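Local coordinates for protein putative mandelate racemase (Zymomonas mobilis, PDB 2OX4) that probably acts as a magnesium-dependent dehydratase (lyase) of the mandelate racemase/muconate lactonizing enzyme family in the enolase superfamily, at residues R22-K27 with S49-I54; G33-G38 with K106-N111; A101-K106 with K116-K121; R127-Q132 with T313-V318. One frame throughout, in Å; residues are numbered along the deposited sequence.

In the fold
Contacts 1, 2 and 3 belong to the N-terminal capping domain, whereas contact 4 lies inside the C-terminal barrel, its centre about 8 Å from the centre of the chain. Contacts 1 and 2 set different helices against neighbouring strands of one antiparallel sheet, and Val26 O to Gly38 N (2.9 Å) ties them together. Contacts 2 and 3 use helix 89-110, share Lys106 and have centres about 9 Å apart. Burial and chemistry do not run in step: contact 1 is buried and wholly apolar, contact 3 buried with an aromatic ring at its centre, contact 4 buried yet built on one hydrogen bond near the magnesium site, while contact 2, at the surface, relies on a lysine.

Contact 1: residues R22-K27 with S49-I54; sequences RPILVK and SAAAGI
Ser49 OG, gripped by Asp57 OD1 and Lys56 NZ of the second subunit, belongs to a residue two and three positions before Ala51 and Ala52, the two residues on which Ile24 packs. Across the contact itself there is no hydrogen bond; the evidence is of apolar touching alone, with 134 Å² buried in total. The two branches of Ile24 divide the work. CD1, at the end of the longer branch, lies 3.9 Å from Ala51 CB, and CG1 behind it is at 4.1 Å from the same methyl carbon. CG2 comes down on the helix backbone instead, 4.1 Å from Ala52 N, and is 4.4 Å from Ala52 CB. The first torsion explains the split: CG1 stands beside the backbone N (chi1 -46°), which turns CG2 to the other side, over the next residue of the helix. This is sheet-on-helix packing of the capping domain of the enolase superfamily, in which strand 24-30, flanked by strands 5-13 and 35-40, rests on helix 48-62. Small residues permit the close approach, Ile24 CA and Ala52 CA being 6.5 Å apart. With Ile24 cut back to alanine, a gap would probably open above Ala51 CB, and the apolar cover that 22-27 gives to Ala51 and Ala52 would be lost. Just before the strand, Arg22 is fixed by partners elsewhere, its NH2 in a salt bridge with Asp388 and a hydrogen bond with His12 O, its NE bonded to Val13 O. The helix face bearing Ala50 and Ile54 also meets Val90 of helix 89-110.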
loop_
_atom_site.group_PDB
_atom_site.type_symbol
_atom_site.label_atom_id
_atom_site.label_comp_id
_atom_site.label_asym_id
_atom_site.label_seq_id
_atom_site.Cartn_x
_atom_site.Cartn_y
_atom_site.Cartn_z
ATOM N N ARG C 22 -18.093 -41.386 -2.541
ATOM C CA ARG C 22 -17.402 -42.398 -1.738
ATOM C C ARG C 22 -16.826 -41.762 -0.468
ATOM O O ARG C 22 -15.674 -41.325 -0.465
ATOM C CB ARG C 22 -16.268 -43.055 -2.541
ATOM C CG ARG C 22 -16.712 -43.956 -3.689
ATOM C CD ARG C 22 -15.575 -44.838 -4.165
ATOM N NE ARG C 22 -15.129 -45.741 -3.103
ATOM C CZ ARG C 22 -14.066 -46.533 -3.177
ATOM N NH1 ARG C 22 -13.318 -46.541 -4.278
ATOM N NH2 ARG C 22 -13.750 -47.326 -2.148
ATOM N N PRO C 23 -17.617 -41.736 0.621
ATOM C CA PRO C 23 -17.153 -41.201 1.908
ATOM C C PRO C 23 -15.951 -41.926 2.508
ATOM O O PRO C 23 -15.702 -43.098 2.207
ATOM C CB PRO C 23 -18.360 -41.362 2.834
ATOM C CG PRO C 23 -19.509 -41.701 1.968
ATOM C CD PRO C 23 -19.013 -42.203 0.669
ATOM N N ILE C 24 -15.204 -41.204 3.342
ATOM C CA ILE C 24 -14.004 -41.739 3.971
ATOM C C ILE C 24 -14.131 -41.515 5.475
ATOM O O ILE C 24 -14.190 -40.367 5.948
ATOM C CB ILE C 24 -12.689 -41.083 3.448
ATOM C CG1 ILE C 24 -12.672 -40.977 1.917
ATOM C CG2 ILE C 24 -11.478 -41.896 3.936
ATOM C CD1 ILE C 24 -13.076 -39.596 1.381
ATOM N N LEU C 25 -14.190 -42.622 6.213
ATOM C CA LEU C 25 -14.376 -42.575 7.659
ATOM C C LEU C 25 -13.199 -43.221 8.372
ATOM O O LEU C 25 -12.555 -44.120 7.827
ATOM C CB LEU C 25 -15.682 -43.272 8.050
ATOM C CG LEU C 25 -16.934 -42.550 7.548
ATOM C CD1 LEU C 25 -18.135 -43.469 7.469
ATOM C CD2 LEU C 25 -17.234 -41.359 8.426
ATOM N N VAL C 26 -12.922 -42.743 9.583
ATOM C CA VAL C 26 -11.846 -43.255 10.424
ATOM C C VAL C 26 -12.384 -43.570 11.803
ATOM O O VAL C 26 -13.116 -42.765 12.396
ATOM C CB VAL C 26 -10.605 -42.288 10.502
ATOM C CG1 VAL C 26 -10.926 -40.998 11.275
ATOM C CG2 VAL C 26 -9.406 -43.003 11.133
ATOM N N LYS C 27 -12.029 -44.754 12.296
ATOM C CA LYS C 27 -12.363 -45.165 13.652
ATOM C C LYS C 27 -11.086 -45.380 14.462
ATOM O O LYS C 27 -10.223 -46.203 14.106
ATOM C CB LYS C 27 -13.246 -46.434 13.635
ATOM C CG LYS C 27 -13.623 -46.960 15.036
ATOM C CD LYS C 27 -14.509 -48.224 14.953
ATOM C CE LYS C 27 -14.742 -48.831 16.319
ATOM N NZ LYS C 27 -15.728 -49.956 16.226
ATOM N N SER C 49 -9.461 -41.625 -2.723
ATOM C CA SER C 49 -8.441 -42.637 -2.448
ATOM C C SER C 49 -7.199 -41.997 -1.840
ATOM O O SER C 49 -6.502 -42.623 -1.065
ATOM C CB SER C 49 -8.069 -43.453 -3.701
ATOM O OG SER C 49 -9.220 -44.052 -4.298
ATOM N N ALA C 50 -6.957 -40.732 -2.185
ATOM C CA ALA C 50 -5.845 -39.979 -1.606
ATOM C C ALA C 50 -6.128 -39.693 -0.124
ATOM O O ALA C 50 -5.227 -39.761 0.701
ATOM C CB ALA C 50 -5.619 -38.686 -2.382
ATOM N N ALA C 51 -7.385 -39.386 0.197
ATOM C CA ALA C 51 -7.816 -39.248 1.588
ATOM C C ALA C 51 -7.630 -40.558 2.379
ATOM O O ALA C 51 -7.107 -40.545 3.493
ATOM C CB ALA C 51 -9.279 -38.757 1.658
ATOM N N ALA C 52 -8.019 -41.692 1.793
ATOM C CA ALA C 52 -7.813 -42.971 2.470
ATOM C C ALA C 52 -6.320 -43.224 2.705
ATOM O O ALA C 52 -5.926 -43.713 3.768
ATOM C CB ALA C 52 -8.456 -44.115 1.675
ATOM N N GLY C 53 -5.495 -42.861 1.717
ATOM C CA GLY C 53 -4.051 -43.053 1.795
ATOM C C GLY C 53 -3.376 -42.146 2.811
ATOM O O GLY C 53 -2.486 -42.588 3.542
ATOM N N ILE C 54 -3.795 -40.881 2.876
ATOM C CA ILE C 54 -3.231 -39.979 3.892
ATOM C C ILE C 54 -3.537 -40.449 5.317
ATOM O O ILE C 54 -2.684 -40.339 6.215
ATOM C CB ILE C 54 -3.577 -38.465 3.680
ATOM C CG1 ILE C 54 -2.555 -37.565 4.397
ATOM C CG2 ILE C 54 -4.980 -38.117 4.200
ATOM C CD1 ILE C 54 -1.188 -37.527 3.777
#

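Contact 2: residues G33-G38 with K106-N111; sequences GIYGLG and KGKALN
Lys108 reaches from its helix to Tyr35 and meets it twice, at the carbonyl and at the ring. The elements joined are strand 35-40, at the edge of the antiparallel sheet of the capping domain, and the last turn of helix 89-110. The tight part lies at the lysine's end: Lys108 NZ donates to Tyr35 O over 2.8 Å, from a position tilted 35° out of the carbonyl plane. The same ammonium nitrogen stands over one face of the tyrosine ring, 4.0 Å from its centroid and 28° off the normal, which meets the geometry of a cation-pi pair. A chain fully extended beyond CG carries NZ that far. One water also sits at this polar end, accepting from Tyr35 N at 3.0 Å and from Lys108 NZ at 3.3 Å. Closer to the helix the packing is also snug, Ile34 CG2 touching Lys108 CB at 3.7 Å as the two side chains run past each other in opposite directions. The looser margin is where Ile34 CD1 merely skims Ala109, 4.1 Å from its CB. None of the four touching residues is buried, the mark of a surface contact. A methionine replacing Lys108 would probably leave Tyr35 O without this donor and one ring face without its cation. Lys27 makes a further cation-pi pair with the ring, while the hydroxyl has its own partner in Asp378. Two residues on from Tyr35, Leu37 N is hydrogen-bonded to Asp104 OD2.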
loop_
_atom_site.group_PDB
_atom_site.type_symbol
_atom_site.label_atom_id
_atom_site.label_comp_id
_atom_site.label_asym_id
_atom_site.label_seq_id
_atom_site.Cartn_x
_atom_site.Cartn_y
_atom_site.Cartn_z
ATOM N N GLY C 33 -10.919 -49.130 25.630
ATOM C CA GLY C 33 -12.154 -49.567 24.980
ATOM C C GLY C 33 -12.946 -48.472 24.283
ATOM O O GLY C 33 -13.810 -48.758 23.454
ATOM N N ILE C 34 -12.640 -47.220 24.617
ATOM C CA ILE C 34 -13.326 -46.062 24.057
ATOM C C ILE C 34 -12.808 -45.826 22.645
ATOM O O ILE C 34 -11.594 -45.855 22.419
ATOM C CB ILE C 34 -13.027 -44.807 24.904
ATOM C CG1 ILE C 34 -13.484 -45.040 26.349
ATOM C CG2 ILE C 34 -13.754 -43.585 24.336
ATOM C CD1 ILE C 34 -12.971 -43.996 27.319
ATOM N N TYR C 35 -13.721 -45.606 21.701
ATOM C CA TYR C 35 -13.322 -45.256 20.348
ATOM C C TYR C 35 -13.991 -43.987 19.876
ATOM O O TYR C 35 -15.025 -43.573 20.412
ATOM C CB TYR C 35 -13.577 -46.395 19.357
ATOM C CG TYR C 35 -15.026 -46.809 19.219
ATOM C CD1 TYR C 35 -15.521 -47.911 19.922
ATOM C CD2 TYR C 35 -15.892 -46.132 18.354
ATOM C CE1 TYR C 35 -16.845 -48.308 19.790
ATOM C CE2 TYR C 35 -17.220 -46.520 18.215
ATOM C CZ TYR C 35 -17.685 -47.612 18.939
ATOM O OH TYR C 35 -18.992 -48.003 18.804
ATOM N N GLY C 36 -13.391 -43.363 18.869
ATOM C CA GLY C 36 -13.968 -42.187 18.249
ATOM C C GLY C 36 -14.047 -42.325 16.747
ATOM O O GLY C 36 -13.254 -43.048 16.137
ATOM N N LEU C 37 -15.001 -41.614 16.159
ATOM C CA LEU C 37 -15.194 -41.605 14.713
ATOM C C LEU C 37 -14.897 -40.218 14.149
ATOM O O LEU C 37 -15.252 -39.196 14.758
ATOM C CB LEU C 37 -16.645 -41.982 14.364
ATOM C CG LEU C 37 -16.917 -43.455 14.032
ATOM C CD1 LEU C 37 -16.257 -43.874 12.699
ATOM C CD2 LEU C 37 -16.512 -44.388 15.156
ATOM N N GLY C 38 -14.257 -40.210 12.988
ATOM C CA GLY C 38 -14.024 -38.990 12.226
ATOM C C GLY C 38 -14.267 -39.234 10.750
ATOM O O GLY C 38 -14.486 -40.369 10.312
ATOM N N LYS C 106 -12.681 -37.812 23.628
ATOM C CA LYS C 106 -12.706 -36.950 24.823
ATOM C C LYS C 106 -14.111 -36.868 25.413
ATOM O O LYS C 106 -14.291 -37.005 26.627
ATOM C CB LYS C 106 -12.241 -35.527 24.488
ATOM C CG LYS C 106 -10.768 -35.418 24.157
ATOM C CD LYS C 106 -10.327 -33.949 24.238
ATOM C CE LYS C 106 -9.468 -33.593 23.066
ATOM N NZ LYS C 106 -9.097 -32.144 23.050
ATOM N N GLY C 107 -15.097 -36.643 24.549
ATOM C CA GLY C 107 -16.481 -36.560 24.986
ATOM C C GLY C 107 -16.961 -37.844 25.637
ATOM O O GLY C 107 -17.580 -37.821 26.701
ATOM N N LYS C 108 -16.644 -38.970 25.007
ATOM C CA LYS C 108 -17.008 -40.269 25.557
ATOM C C LYS C 108 -16.314 -40.546 26.889
ATOM O O LYS C 108 -16.947 -41.035 27.836
ATOM C CB LYS C 108 -16.711 -41.363 24.552
ATOM C CG LYS C 108 -17.665 -41.390 23.385
ATOM C CD LYS C 108 -17.381 -42.620 22.562
ATOM C CE LYS C 108 -18.136 -42.583 21.255
ATOM N NZ LYS C 108 -17.826 -43.829 20.501
ATOM N N ALA C 109 -15.029 -40.199 26.977
ATOM C CA ALA C 109 -14.261 -40.340 28.223
ATOM C C ALA C 109 -14.848 -39.530 29.374
ATOM O O ALA C 109 -14.834 -39.975 30.520
ATOM C CB ALA C 109 -12.782 -39.973 28.006
ATOM N N LEU C 110 -15.376 -38.354 29.063
ATOM C CA LEU C 110 -15.856 -37.422 30.081
ATOM C C LEU C 110 -17.381 -37.462 30.258
ATOM O O LEU C 110 -17.937 -36.710 31.077
ATOM C CB LEU C 110 -15.389 -35.994 29.758
ATOM C CG LEU C 110 -13.873 -35.821 29.677
ATOM C CD1 LEU C 110 -13.519 -34.441 29.166
ATOM C CD2 LEU C 110 -13.203 -36.117 31.029
ATOM N N ASN C 111 -18.035 -38.338 29.491
ATOM C CA ASN C 111 -19.493 -38.460 29.455
ATOM C C ASN C 111 -20.162 -37.115 29.136
ATOM O O ASN C 111 -21.078 -36.655 29.841
ATOM C CB ASN C 111 -20.015 -39.044 30.782
ATOM C CG ASN C 111 -21.405 -39.611 30.658
ATOM O OD1 ASN C 111 -21.749 -40.222 29.650
ATOM N ND2 ASN C 111 -22.221 -39.399 31.679
HETATM O O HOH W 1 -16.552 -45.985 22.580
#

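Contact 3: residues A101-K106 with K116-K121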
loop_
_atom_site.group_PDB
_atom_site.type_symbol
_atom_site.label_atom_id
_atom_site.label_comp_id
_atom_site.label_asym_id
_atom_site.label_seq_id
_atom_site.Cartn_x
_atom_site.Cartn_y
_atom_site.Cartn_z
ATOM N N ALA C 101 -12.201 -37.488 15.476
ATOM C CA ALA C 101 -12.241 -38.732 16.269
ATOM C C ALA C 101 -11.658 -38.545 17.685
ATOM O O ALA C 101 -12.173 -39.112 18.662
ATOM C CB ALA C 101 -11.522 -39.840 15.542
ATOM N N PHE C 102 -10.599 -37.745 17.805
ATOM C CA PHE C 102 -10.045 -37.441 19.126
ATOM C C PHE C 102 -11.043 -36.716 20.029
ATOM O O PHE C 102 -11.185 -37.070 21.212
ATOM C CB PHE C 102 -8.760 -36.611 19.022
ATOM C CG PHE C 102 -7.679 -37.246 18.195
ATOM C CD1 PHE C 102 -6.780 -36.444 17.500
ATOM C CD2 PHE C 102 -7.549 -38.635 18.114
ATOM C CE1 PHE C 102 -5.775 -37.005 16.725
ATOM C CE2 PHE C 102 -6.545 -39.214 17.325
ATOM C CZ PHE C 102 -5.652 -38.400 16.637
ATOM N N TRP C 103 -11.728 -35.709 19.486
ATOM C CA TRP C 103 -12.729 -34.992 20.268
ATOM C C TRP C 103 -13.909 -35.907 20.637
ATOM O O TRP C 103 -14.417 -35.825 21.752
ATOM C CB TRP C 103 -13.203 -33.720 19.567
ATOM C CG TRP C 103 -12.189 -32.581 19.631
ATOM C CD1 TRP C 103 -11.246 -32.263 18.693
ATOM C CD2 TRP C 103 -12.034 -31.631 20.692
ATOM N NE1 TRP C 103 -10.518 -31.163 19.105
ATOM C CE2 TRP C 103 -10.987 -30.753 20.324
ATOM C CE3 TRP C 103 -12.691 -31.426 21.913
ATOM C CZ2 TRP C 103 -10.575 -29.693 21.141
ATOM C CZ3 TRP C 103 -12.280 -30.374 22.726
ATOM C CH2 TRP C 103 -11.228 -29.524 22.340
ATOM N N ASP C 104 -14.307 -36.782 19.712
ATOM C CA ASP C 104 -15.294 -37.834 20.006
ATOM C C ASP C 104 -14.846 -38.654 21.219
ATOM O O ASP C 104 -15.616 -38.825 22.177
ATOM C CB ASP C 104 -15.505 -38.719 18.770
ATOM C CG ASP C 104 -16.777 -39.561 18.843
ATOM O OD1 ASP C 104 -17.708 -39.209 19.597
ATOM O OD2 ASP C 104 -16.849 -40.571 18.105
ATOM N N ILE C 105 -13.590 -39.122 21.214
ATOM C CA ILE C 105 -13.042 -39.871 22.361
ATOM C C ILE C 105 -13.106 -39.077 23.669
ATOM O O ILE C 105 -13.545 -39.605 24.700
ATOM C CB ILE C 105 -11.599 -40.389 22.087
ATOM C CG1 ILE C 105 -11.640 -41.536 21.069
ATOM C CG2 ILE C 105 -10.896 -40.801 23.396
ATOM C CD1 ILE C 105 -10.327 -41.769 20.324
ATOM N N LYS C 106 -12.681 -37.812 23.628
ATOM C CA LYS C 106 -12.706 -36.950 24.823
ATOM C C LYS C 106 -14.111 -36.868 25.413
ATOM O O LYS C 106 -14.291 -37.005 26.627
ATOM C CB LYS C 106 -12.241 -35.527 24.488
ATOM C CG LYS C 106 -10.768 -35.418 24.157
ATOM C CD LYS C 106 -10.327 -33.949 24.238
ATOM C CE LYS C 106 -9.468 -33.593 23.066
ATOM N NZ LYS C 106 -9.097 -32.144 23.050
ATOM N N LYS C 116 -19.771 -29.211 24.745
ATOM C CA LYS C 116 -19.436 -28.822 26.119
ATOM C C LYS C 116 -17.919 -28.704 26.304
ATOM O O LYS C 116 -17.467 -28.021 27.192
ATOM C CB LYS C 116 -20.017 -29.805 27.145
ATOM C CG LYS C 116 -21.548 -29.858 27.208
ATOM C CD LYS C 116 -22.122 -28.950 28.292
ATOM C CE LYS C 116 -23.640 -29.142 28.453
ATOM N NZ LYS C 116 -23.986 -30.156 29.498
ATOM N N LEU C 117 -17.146 -29.384 25.453
ATOM C CA LEU C 117 -15.683 -29.268 25.479
ATOM C C LEU C 117 -15.132 -28.163 24.568
ATOM O O LEU C 117 -13.949 -27.844 24.632
ATOM C CB LEU C 117 -15.019 -30.611 25.152
ATOM C CG LEU C 117 -15.480 -31.794 26.016
ATOM C CD1 LEU C 117 -14.846 -33.101 25.552
ATOM C CD2 LEU C 117 -15.183 -31.506 27.475
ATOM N N LEU C 118 -15.994 -27.585 23.741
ATOM C CA LEU C 118 -15.597 -26.532 22.789
ATOM C C LEU C 118 -16.022 -25.132 23.245
ATOM O O LEU C 118 -15.812 -24.138 22.540
ATOM C CB LEU C 118 -16.198 -26.824 21.415
ATOM C CG LEU C 118 -15.828 -28.136 20.718
ATOM C CD1 LEU C 118 -16.690 -28.295 19.452
ATOM C CD2 LEU C 118 -14.336 -28.153 20.367
ATOM N N GLY C 119 -16.616 -25.046 24.432
ATOM C CA GLY C 119 -16.962 -23.746 25.006
ATOM C C GLY C 119 -18.449 -23.542 25.246
ATOM O O GLY C 119 -18.882 -22.448 25.620
ATOM N N GLY C 120 -19.237 -24.596 25.037
ATOM C CA GLY C 120 -20.638 -24.587 25.446
ATOM C C GLY C 120 -21.545 -24.110 24.320
ATOM O O GLY C 120 -21.097 -23.983 23.187
ATOM N N LYS C 121 -22.821 -23.875 24.627
ATOM C CA LYS C 121 -23.812 -23.448 23.627
ATOM C C LYS C 121 -23.849 -21.931 23.526
ATOM O O LYS C 121 -23.744 -21.246 24.545
ATOM C CB LYS C 121 -25.216 -23.905 24.056
ATOM C CG LYS C 121 -25.557 -25.321 23.678
ATOM C CD LYS C 121 -27.026 -25.623 23.952
ATOM C CE LYS C 121 -27.285 -27.097 23.762
ATOM N NZ LYS C 121 -27.965 -27.667 24.947
#
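Trp103 and the Leu117-Leu118 pair meet with the indole turned so that each leucine sees a different part of it. Leu118 comes over a face: its CD2 sits 3.8 Å from the centroid of the six-membered ring and only 9° off the normal, a well-centred CH-pi contact. Leu117 comes at the rim, its CB lying in the ring plane 3.7 Å from Trp103 CZ3, while its carbonyl O approaches the same CZ3 obliquely at 3.6 Å. The face opposite Leu118 receives Lys106 NZ, 3.3 Å above the plane, in a cation-pi pair; a bend in the lysine chain (chi3 -136°) brings the nitrogen back to the ring, and Thr70 takes its hydrogen bond. Leu117 then reaches past the indole with CD1, which rests 3.7 Å from Lys106 CB. In the fold, helix 89-110 of the capping domain is thereby packed against the connection leading to barrel strand 126-131. The wider setting reaches into the barrel, for Trp103 NE1 bonds to Thr298 and the ring meets Phe297 edge-to-face. No hydrogen bond crosses between 101-106 and 116-121, so the fit depends on shape, whereas the indole's rotation is probably set by polar links outside it: its N-H is satisfied at Thr298, and the cation lies against the pi cloud on the side away from Leu118.

Contact 4: residues R127-Q132 with T313-V318; sequences RVYASQ and TVQAHV
Tyr129 and Gln315 are joined by a single hydrogen bond, OH donating to OE1 over 2.7 Å. The hydroxyl does not lie on a lone pair of the amide oxygen but above the carbonyl plane, 59° out of it. Seen from the tyrosine, OE1 is at the ring edge and in its plane, while the ring and amide planes stand 71° apart. Gln315 NE2 is also close to Tyr129 OH, at 3.4 Å, but its angle is too poor for a bond. That nitrogen instead donates to Ala316 O in its own segment, at 2.9 Å and nearly straight (176°). Further polar links extend the set: Gln288 NE2 also bonds to OE1, and Lys166 NZ to the tyrosine hydroxyl. Packing places the pair inside the barrel of the enolase superfamily, where Tyr129, on strand 126-131, touches Glu241, a magnesium ligand; the side chain is about 7 Å from the metal. With donors reaching OE1 from Tyr129 and Gln288, and NE2 committed to Ala316 O, the amide is held one way round, which probably helps to fix the tyrosine side chain next to Glu241 of the metal site.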
loop_
_atom_site.group_PDB
_atom_site.type_symbol
_atom_site.label_atom_id
_atom_site.label_comp_id
_atom_site.label_asym_id
_atom_site.label_seq_id
_atom_site.Cartn_x
_atom_site.Cartn_y
_atom_site.Cartn_z
ATOM N N ARG C 127 -30.604 -22.367 12.894
ATOM C CA ARG C 127 -31.264 -22.171 11.606
ATOM C C ARG C 127 -30.618 -23.034 10.525
ATOM O O ARG C 127 -29.398 -23.181 10.489
ATOM C CB ARG C 127 -31.200 -20.704 11.206
ATOM C CG ARG C 127 -32.001 -20.389 9.968
ATOM C CD ARG C 127 -31.853 -18.936 9.544
ATOM N NE ARG C 127 -32.734 -18.647 8.419
ATOM C CZ ARG C 127 -32.579 -17.633 7.569
ATOM N NH1 ARG C 127 -31.566 -16.778 7.704
ATOM N NH2 ARG C 127 -33.440 -17.477 6.573
ATOM N N VAL C 128 -31.442 -23.612 9.654
ATOM C CA VAL C 128 -30.965 -24.528 8.618
ATOM C C VAL C 128 -31.467 -24.089 7.243
ATOM O O VAL C 128 -32.584 -23.585 7.117
ATOM C CB VAL C 128 -31.435 -25.994 8.882
ATOM C CG1 VAL C 128 -30.823 -26.934 7.879
ATOM C CG2 VAL C 128 -31.072 -26.448 10.304
ATOM N N TYR C 129 -30.638 -24.271 6.214
ATOM C CA TYR C 129 -31.113 -24.168 4.839
ATOM C C TYR C 129 -31.105 -25.497 4.096
ATOM O O TYR C 129 -30.274 -26.372 4.363
ATOM C CB TYR C 129 -30.380 -23.056 4.049
ATOM C CG TYR C 129 -28.926 -23.289 3.638
ATOM C CD1 TYR C 129 -28.595 -24.036 2.499
ATOM C CD2 TYR C 129 -27.886 -22.686 4.345
ATOM C CE1 TYR C 129 -27.264 -24.224 2.116
ATOM C CE2 TYR C 129 -26.561 -22.855 3.956
ATOM C CZ TYR C 129 -26.257 -23.601 2.837
ATOM O OH TYR C 129 -24.940 -23.746 2.469
ATOM N N ALA C 130 -32.059 -25.648 3.183
ATOM C CA ALA C 130 -32.137 -26.808 2.320
ATOM C C ALA C 130 -31.200 -26.639 1.127
ATOM O O ALA C 130 -31.403 -25.739 0.309
ATOM C CB ALA C 130 -33.586 -26.975 1.832
ATOM N N SER C 131 -30.214 -27.529 1.019
ATOM C CA SER C 131 -29.070 -27.315 0.145
ATOM C C SER C 131 -29.081 -28.144 -1.134
ATOM O O SER C 131 -29.264 -29.369 -1.087
ATOM C CB SER C 131 -27.770 -27.589 0.888
ATOM O OG SER C 131 -26.662 -27.193 0.092
ATOM N N GLN C 132 -28.806 -27.456 -2.249
ATOM C CA GLN C 132 -28.575 -28.042 -3.580
ATOM C C GLN C 132 -29.892 -28.523 -4.197
ATOM O O GLN C 132 -30.037 -29.697 -4.546
ATOM C CB GLN C 132 -27.489 -29.149 -3.577
ATOM C CG GLN C 132 -26.169 -28.797 -2.832
ATOM C CD GLN C 132 -25.339 -27.693 -3.492
ATOM O OE1 GLN C 132 -25.698 -27.165 -4.544
ATOM N NE2 GLN C 132 -24.200 -27.359 -2.876
ATOM N N THR C 313 -19.133 -14.187 9.549
ATOM C CA THR C 313 -19.842 -15.261 10.248
ATOM C C THR C 313 -19.611 -16.586 9.550
ATOM O O THR C 313 -18.953 -16.627 8.518
ATOM C CB THR C 313 -21.336 -14.957 10.420
ATOM O OG1 THR C 313 -21.958 -14.830 9.148
ATOM C CG2 THR C 313 -21.536 -13.680 11.235
ATOM N N VAL C 314 -20.125 -17.670 10.134
ATOM C CA VAL C 314 -19.682 -19.006 9.776
ATOM C C VAL C 314 -20.872 -19.901 9.438
ATOM O O VAL C 314 -21.872 -19.927 10.158
ATOM C CB VAL C 314 -18.851 -19.661 10.914
ATOM C CG1 VAL C 314 -18.245 -20.978 10.434
ATOM C CG2 VAL C 314 -17.752 -18.705 11.408
ATOM N N GLN C 315 -20.756 -20.628 8.334
ATOM C CA GLN C 315 -21.637 -21.776 8.069
ATOM C C GLN C 315 -20.734 -22.946 7.711
ATOM O O GLN C 315 -20.100 -22.914 6.668
ATOM C CB GLN C 315 -22.563 -21.461 6.868
ATOM C CG GLN C 315 -23.292 -22.713 6.276
ATOM C CD GLN C 315 -22.992 -22.933 4.804
ATOM O OE1 GLN C 315 -23.398 -22.147 3.945
ATOM N NE2 GLN C 315 -22.277 -24.010 4.504
ATOM N N ALA C 316 -20.671 -23.977 8.552
ATOM C CA ALA C 316 -19.849 -25.132 8.222
ATOM C C ALA C 316 -20.311 -25.685 6.876
ATOM O O ALA C 316 -21.512 -25.795 6.620
ATOM C CB ALA C 316 -19.931 -26.197 9.290
ATOM N N HIS C 317 -19.361 -26.017 6.018
ATOM C CA HIS C 317 -19.680 -26.829 4.850
ATOM C C HIS C 317 -19.933 -28.253 5.303
ATOM O O HIS C 317 -19.091 -28.858 5.979
ATOM C CB HIS C 317 -18.545 -26.804 3.838
ATOM C CG HIS C 317 -18.755 -27.732 2.687
ATOM N ND1 HIS C 317 -18.173 -28.981 2.627
ATOM C CD2 HIS C 317 -19.485 -27.600 1.554
ATOM C CE1 HIS C 317 -18.539 -29.579 1.507
ATOM N NE2 HIS C 317 -19.334 -28.763 0.839
ATOM N N VAL C 318 -21.096 -28.785 4.935
ATOM C CA VAL C 318 -21.472 -30.135 5.356
ATOM C C VAL C 318 -21.986 -30.908 4.150
ATOM O O VAL C 318 -23.010 -30.543 3.561
ATOM C CB VAL C 318 -22.570 -30.113 6.455
ATOM C CG1 VAL C 318 -22.860 -31.539 6.944
ATOM C CG2 VAL C 318 -22.129 -29.249 7.629
#